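Local coordinates for protein geobacter metallireducens SMUG1 (Geobacter metallireducens, PDB 5H9I) that belongs to the uracil DNA glycosylase superfamily and binds xanthine in a pocket of its alpha/beta fold, at residues A[52-58]-A[181-187]; A[171-175]-A[196-201]. One frame throughout, in Å; residues are numbered along the deposited sequence.

Interaction 1 (52-58 with 181-187) is the more buried of the two. It pairs the two middle strands of the four-stranded parallel sheet, and backbone hydrogen bonds carry it, with aliphatic side chains on both faces and the ring of F57 on one. Interaction 2 (171-175 with 196-201) lies above one of those faces. It joins helix 160-181 to helix 191-201, which come just before and just after strand 185-189 in the chain. Here side chains do the work, one of them bonding to a backbone carbonyl. An apolar part faces the sheet, and the polar bonds lie at the partly exposed margin. The two contacts meet where V58 and V186 pack on C197 and L56 packs on L174.

Interaction 1 of 2, residues A[52-58]-A[181-187]; sequences PKEVLFV and LRPRVVI
I187 lies alongside F57, both side chains pointing the same way off one face of a parallel sheet. With CG1 of I187 anti to the carbonyl carbon (chi1 -57°) and the chain then extended, CD1 comes within 3.7 Å of CE1 of F57. The same methyl lies 3.6 Å from CG1 of V55, so it is shared by two neighbours of the other strand. CG2 of I187 also meets the ring, at CD1 of F57. On the other face CG2 of V58 crosses CG1 of V186 at 3.8 Å. Here CG1 of V186 is anti to its own backbone N (chi1 175°), and it also rests near O of L56. The backbones bond in parallel register: N of L56 gives to O of V185, N of I187 to O of L56 (2.8 Å), and N of V58 to O of I187. Where the strands begin, O of E54 accepts two donors. N of R184 is nearer, at 2.8 Å, but tilted from the carbonyl plane and bent at its hydrogen. N of V185 is longer, at 3.3 Å, and straighter. K53 N bonds to O of L181 at 2.9 Å. The side chain of K53 runs beside L181 and then leads away, and its NZ bonds to S50 O, F48 O and F132 O. This pairing of central strands is the core of the parallel sheet in the alpha/beta fold of uracil DNA glycosylases.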
loop_
_atom_site.group_PDB
_atom_site.type_symbol
_atom_site.label_atom_id
_atom_site.label_comp_id
_atom_site.label_asym_id
_atom_site.label_seq_id
_atom_site.Cartn_x
_atom_site.Cartn_y
_atom_site.Cartn_z
ATOM N N PRO A 52 -15.295 10.783 -4.047
ATOM C CA PRO A 52 -15.513 9.459 -3.502
ATOM C C PRO A 52 -14.892 8.465 -4.471
ATOM O O PRO A 52 -14.745 8.755 -5.656
ATOM C CB PRO A 52 -17.014 9.318 -3.406
ATOM C CG PRO A 52 -17.437 10.122 -4.581
ATOM C CD PRO A 52 -16.519 11.250 -4.760
ATOM N N LYS A 53 -14.648 7.274 -3.946
ATOM C CA LYS A 53 -14.291 6.099 -4.781
ATOM C C LYS A 53 -15.338 5.032 -4.574
ATOM O O LYS A 53 -15.989 4.984 -3.561
ATOM C CB LYS A 53 -12.920 5.516 -4.328
ATOM C CG LYS A 53 -11.804 6.525 -4.306
ATOM C CD LYS A 53 -11.526 7.205 -5.593
ATOM C CE LYS A 53 -10.201 7.902 -5.582
ATOM N NZ LYS A 53 -10.006 8.954 -6.609
ATOM N N GLU A 54 -15.509 4.178 -5.572
ATOM C CA GLU A 54 -16.370 3.024 -5.400
ATOM C C GLU A 54 -15.668 1.838 -4.760
ATOM O O GLU A 54 -16.281 1.019 -3.993
ATOM C CB GLU A 54 -16.948 2.605 -6.745
ATOM C CG GLU A 54 -17.866 3.630 -7.354
ATOM C CD GLU A 54 -18.471 3.121 -8.682
ATOM O OE1 GLU A 54 -19.100 4.024 -9.315
ATOM O OE2 GLU A 54 -18.278 1.892 -9.087
ATOM N N VAL A 55 -14.365 1.676 -5.001
ATOM C CA VAL A 55 -13.606 0.516 -4.604
ATOM C C VAL A 55 -12.257 0.934 -4.121
ATOM O O VAL A 55 -11.570 1.689 -4.819
ATOM C CB VAL A 55 -13.438 -0.490 -5.729
ATOM C CG1 VAL A 55 -12.603 -1.689 -5.395
ATOM C CG2 VAL A 55 -14.819 -0.899 -6.327
ATOM N N LEU A 56 -11.826 0.401 -2.989
ATOM C CA LEU A 56 -10.481 0.587 -2.404
ATOM C C LEU A 56 -9.695 -0.686 -2.374
ATOM O O LEU A 56 -10.186 -1.629 -1.731
ATOM C CB LEU A 56 -10.598 1.141 -1.013
ATOM C CG LEU A 56 -9.310 1.349 -0.265
ATOM C CD1 LEU A 56 -8.433 2.363 -0.929
ATOM C CD2 LEU A 56 -9.564 1.779 1.165
ATOM N N PHE A 57 -8.569 -0.790 -3.033
ATOM C CA PHE A 57 -7.662 -1.883 -2.904
ATOM C C PHE A 57 -6.727 -1.586 -1.757
ATOM O O PHE A 57 -6.242 -0.444 -1.644
ATOM C CB PHE A 57 -6.857 -2.060 -4.206
ATOM C CG PHE A 57 -7.591 -2.633 -5.338
ATOM C CD1 PHE A 57 -7.932 -3.981 -5.446
ATOM C CD2 PHE A 57 -8.038 -1.791 -6.365
ATOM C CE1 PHE A 57 -8.626 -4.464 -6.531
ATOM C CE2 PHE A 57 -8.696 -2.277 -7.459
ATOM C CZ PHE A 57 -9.006 -3.635 -7.518
ATOM N N VAL A 58 -6.419 -2.572 -0.918
ATOM C CA VAL A 58 -5.570 -2.431 0.217
ATOM C C VAL A 58 -4.496 -3.506 0.205
ATOM O O VAL A 58 -4.772 -4.708 0.178
ATOM C CB VAL A 58 -6.337 -2.550 1.549
ATOM C CG1 VAL A 58 -5.487 -2.406 2.753
ATOM C CG2 VAL A 58 -7.461 -1.564 1.496
ATOM N N LEU A 181 -13.354 8.219 1.630
ATOM C CA LEU A 181 -13.525 7.847 0.232
ATOM C C LEU A 181 -14.853 7.249 -0.047
ATOM O O LEU A 181 -15.307 7.221 -1.166
ATOM C CB LEU A 181 -12.382 6.891 -0.209
ATOM C CG LEU A 181 -10.991 7.475 -0.076
ATOM C CD1 LEU A 181 -10.072 6.384 -0.602
ATOM C CD2 LEU A 181 -10.716 8.741 -0.862
ATOM N N ARG A 182 -15.473 6.696 0.978
ATOM C CA ARG A 182 -16.797 6.108 0.860
ATOM C C ARG A 182 -16.956 4.961 -0.150
ATOM O O ARG A 182 -17.903 4.921 -0.848
ATOM C CB ARG A 182 -17.845 7.198 0.603
ATOM C CG ARG A 182 -17.805 8.319 1.645
ATOM C CD ARG A 182 -18.963 9.310 1.510
ATOM N NE ARG A 182 -18.855 10.170 0.343
ATOM C CZ ARG A 182 -18.091 11.270 0.257
ATOM N NH1 ARG A 182 -17.341 11.659 1.280
ATOM N NH2 ARG A 182 -18.059 11.976 -0.850
ATOM N N PRO A 183 -16.040 4.003 -0.167
ATOM C CA PRO A 183 -16.210 2.961 -1.127
ATOM C C PRO A 183 -17.354 1.997 -0.767
ATOM O O PRO A 183 -17.667 1.893 0.428
ATOM C CB PRO A 183 -14.874 2.169 -1.005
ATOM C CG PRO A 183 -14.460 2.448 0.429
ATOM C CD PRO A 183 -14.873 3.856 0.741
ATOM N N ARG A 184 -17.891 1.324 -1.759
ATOM C CA ARG A 184 -18.818 0.237 -1.597
ATOM C C ARG A 184 -18.090 -1.081 -1.250
ATOM O O ARG A 184 -18.630 -1.847 -0.570
ATOM C CB ARG A 184 -19.630 0.135 -2.902
ATOM C CG ARG A 184 -20.623 -0.982 -3.077
ATOM C CD ARG A 184 -21.258 -0.996 -4.482
ATOM N NE ARG A 184 -20.356 -1.326 -5.599
ATOM C CZ ARG A 184 -20.012 -2.547 -5.999
ATOM N NH1 ARG A 184 -20.457 -3.638 -5.384
ATOM N NH2 ARG A 184 -19.205 -2.675 -7.009
ATOM N N VAL A 185 -16.870 -1.283 -1.755
ATOM C CA VAL A 185 -16.148 -2.511 -1.610
ATOM C C VAL A 185 -14.673 -2.203 -1.293
ATOM O O VAL A 185 -14.145 -1.267 -1.918
ATOM C CB VAL A 185 -16.208 -3.360 -2.894
ATOM C CG1 VAL A 185 -15.633 -4.710 -2.697
ATOM C CG2 VAL A 185 -17.615 -3.467 -3.413
ATOM N N VAL A 186 -14.135 -2.930 -0.346
ATOM C CA VAL A 186 -12.717 -2.858 0.013
ATOM C C VAL A 186 -12.128 -4.175 -0.300
ATOM O O VAL A 186 -12.644 -5.227 0.170
ATOM C CB VAL A 186 -12.539 -2.451 1.441
ATOM C CG1 VAL A 186 -11.128 -2.478 1.896
ATOM C CG2 VAL A 186 -13.189 -1.054 1.703
ATOM N N ILE A 187 -11.037 -4.230 -1.040
ATOM C CA ILE A 187 -10.484 -5.472 -1.529
ATOM C C ILE A 187 -9.067 -5.585 -0.985
ATOM O O ILE A 187 -8.201 -4.773 -1.405
ATOM C CB ILE A 187 -10.449 -5.497 -3.078
ATOM C CG1 ILE A 187 -11.839 -5.265 -3.665
ATOM C CG2 ILE A 187 -9.765 -6.758 -3.589
ATOM C CD1 ILE A 187 -12.000 -5.187 -5.117
#

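Interaction 2 of 2, residues A[171-175]-A[196-201]; sequences DLALR and RCHEAL
D171 and R196 meet in a salt bridge between two helices whose segments 171-175 and 196-201 cross at -77°. NH2 of R196 lies 3.0 Å from OD1 of D171, on the syn lone pair of that oxygen. The carboxylate and guanidinium planes are only 14° apart. The R196 chain is bent at chi2 and chi3, which folds its guanidinium back toward the other helix. Y140 ties the pair together, since its OH bonds to both OD1 of D171 and NE of R196.

R175 can be followed outward from its backbone. Its CB leaves neither toward nor away from the other helix. CG, anti to the carbonyl carbon, turns in to 3.3 Å from O of A200 and 4.0 Å from CD2 of L201. CD stays equally near that oxygen. A bend at chi3 (-72°) then brings the guanidinium round. NE and CZ stand farther off, and NH1 gives the hydrogen bond to O of A200 at 3.0 Å. The oxygen lies in the guanidinium plane and is approached on a lone pair. O of D171, in R175's own helix, sits over the centre of one guanidinium face.

Between these polar contacts the helices pack closely. CB of A200 meets CB of D171 and, at 3.9 Å, CD2 of L174. CD2 of L174 also reaches SG of C197, and its CG faces CD2 of L201. Both helices, one before and one after strand 185-189, lie on the sheet face that carries L56, V58 and V186, forming a helical layer on the parallel sheet of this alpha/beta fold.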
loop_
_atom_site.group_PDB
_atom_site.type_symbol
_atom_site.label_atom_id
_atom_site.label_comp_id
_atom_site.label_asym_id
_atom_site.label_seq_id
_atom_site.Cartn_x
_atom_site.Cartn_y
_atom_site.Cartn_z
ATOM N N ASP A 171 -5.334 0.256 11.675
ATOM C CA ASP A 171 -6.814 0.121 11.587
ATOM C C ASP A 171 -7.553 1.480 11.602
ATOM O O ASP A 171 -8.506 1.681 10.873
ATOM C CB ASP A 171 -7.334 -0.710 12.820
ATOM C CG ASP A 171 -7.023 -2.187 12.785
ATOM O OD1 ASP A 171 -6.467 -2.734 11.805
ATOM O OD2 ASP A 171 -7.247 -2.825 13.915
ATOM N N LEU A 172 -7.049 2.355 12.486
ATOM C CA LEU A 172 -7.646 3.673 12.573
ATOM C C LEU A 172 -7.489 4.469 11.212
ATOM O O LEU A 172 -8.456 5.042 10.717
ATOM C CB LEU A 172 -7.007 4.490 13.688
ATOM C CG LEU A 172 -7.327 6.006 13.757
ATOM C CD1 LEU A 172 -8.824 6.201 13.899
ATOM C CD2 LEU A 172 -6.533 6.604 14.897
ATOM N N ALA A 173 -6.280 4.339 10.636
ATOM C CA ALA A 173 -6.044 5.050 9.357
ATOM C C ALA A 173 -6.966 4.452 8.289
ATOM O O ALA A 173 -7.449 5.141 7.412
ATOM C CB ALA A 173 -4.586 4.956 8.951
ATOM N N LEU A 174 -7.137 3.127 8.284
ATOM C CA LEU A 174 -7.976 2.506 7.305
ATOM C C LEU A 174 -9.475 2.900 7.414
ATOM O O LEU A 174 -10.124 3.193 6.470
ATOM C CB LEU A 174 -7.824 0.949 7.296
ATOM C CG LEU A 174 -8.617 0.165 6.319
ATOM C CD1 LEU A 174 -8.434 0.607 4.866
ATOM C CD2 LEU A 174 -8.286 -1.355 6.535
ATOM N N ARG A 175 -9.963 2.882 8.706
ATOM C CA ARG A 175 -11.273 3.377 8.918
ATOM C C ARG A 175 -11.453 4.853 8.452
ATOM O O ARG A 175 -12.449 5.130 7.808
ATOM C CB ARG A 175 -11.682 3.253 10.395
ATOM C CG ARG A 175 -12.008 1.838 10.806
ATOM C CD ARG A 175 -12.499 1.772 12.201
ATOM N NE ARG A 175 -11.514 1.987 13.223
ATOM C CZ ARG A 175 -10.776 1.008 13.757
ATOM N NH1 ARG A 175 -10.910 -0.235 13.387
ATOM N NH2 ARG A 175 -9.889 1.342 14.685
ATOM N N ARG A 196 -6.944 -8.049 7.671
ATOM C CA ARG A 196 -6.968 -6.763 8.355
ATOM C C ARG A 196 -8.201 -5.924 7.987
ATOM O O ARG A 196 -8.714 -5.188 8.834
ATOM C CB ARG A 196 -5.741 -5.955 8.099
ATOM C CG ARG A 196 -4.421 -6.634 8.570
ATOM C CD ARG A 196 -4.459 -7.148 10.005
ATOM N NE ARG A 196 -5.010 -6.197 10.977
ATOM C CZ ARG A 196 -5.662 -6.512 12.089
ATOM N NH1 ARG A 196 -5.806 -7.783 12.467
ATOM N NH2 ARG A 196 -6.123 -5.532 12.873
ATOM N N CYS A 197 -8.600 -5.942 6.702
ATOM C CA CYS A 197 -9.777 -5.189 6.285
ATOM C C CYS A 197 -11.028 -5.752 7.038
ATOM O O CYS A 197 -11.842 -4.924 7.422
ATOM C CB CYS A 197 -9.977 -5.260 4.777
ATOM S SG CYS A 197 -8.666 -4.378 3.815
ATOM N N HIS A 198 -11.226 -7.048 7.120
ATOM C CA HIS A 198 -12.398 -7.540 7.836
ATOM C C HIS A 198 -12.294 -7.079 9.269
ATOM O O HIS A 198 -13.354 -6.642 9.834
ATOM C CB HIS A 198 -12.461 -9.068 7.762
ATOM C CG HIS A 198 -12.875 -9.630 6.462
ATOM N ND1 HIS A 198 -14.121 -9.486 5.945
ATOM C CD2 HIS A 198 -12.207 -10.411 5.589
ATOM C CE1 HIS A 198 -14.210 -10.140 4.797
ATOM N NE2 HIS A 198 -13.036 -10.677 4.550
ATOM N N GLU A 199 -11.149 -7.109 9.874
ATOM C CA GLU A 199 -10.987 -6.755 11.316
ATOM C C GLU A 199 -11.249 -5.258 11.561
ATOM O O GLU A 199 -11.939 -4.858 12.488
ATOM C CB GLU A 199 -9.610 -7.078 11.861
ATOM C CG GLU A 199 -9.314 -8.552 12.065
ATOM C CD GLU A 199 -9.886 -9.076 13.394
ATOM O OE1 GLU A 199 -9.719 -8.416 14.390
ATOM O OE2 GLU A 199 -10.522 -10.087 13.331
ATOM N N ALA A 200 -10.701 -4.409 10.708
ATOM C CA ALA A 200 -10.789 -2.995 10.899
ATOM C C ALA A 200 -12.141 -2.400 10.577
ATOM O O ALA A 200 -12.496 -1.378 11.155
ATOM C CB ALA A 200 -9.675 -2.291 10.073
ATOM N N LEU A 201 -12.841 -2.966 9.607
ATOM C CA LEU A 201 -14.015 -2.383 9.000
ATOM C C LEU A 201 -15.358 -3.064 9.361
ATOM O O LEU A 201 -16.364 -2.694 8.809
ATOM C CB LEU A 201 -13.873 -2.327 7.481
ATOM C CG LEU A 201 -12.642 -1.574 7.045
ATOM C CD1 LEU A 201 -12.461 -1.746 5.545
ATOM C CD2 LEU A 201 -12.735 -0.126 7.410
#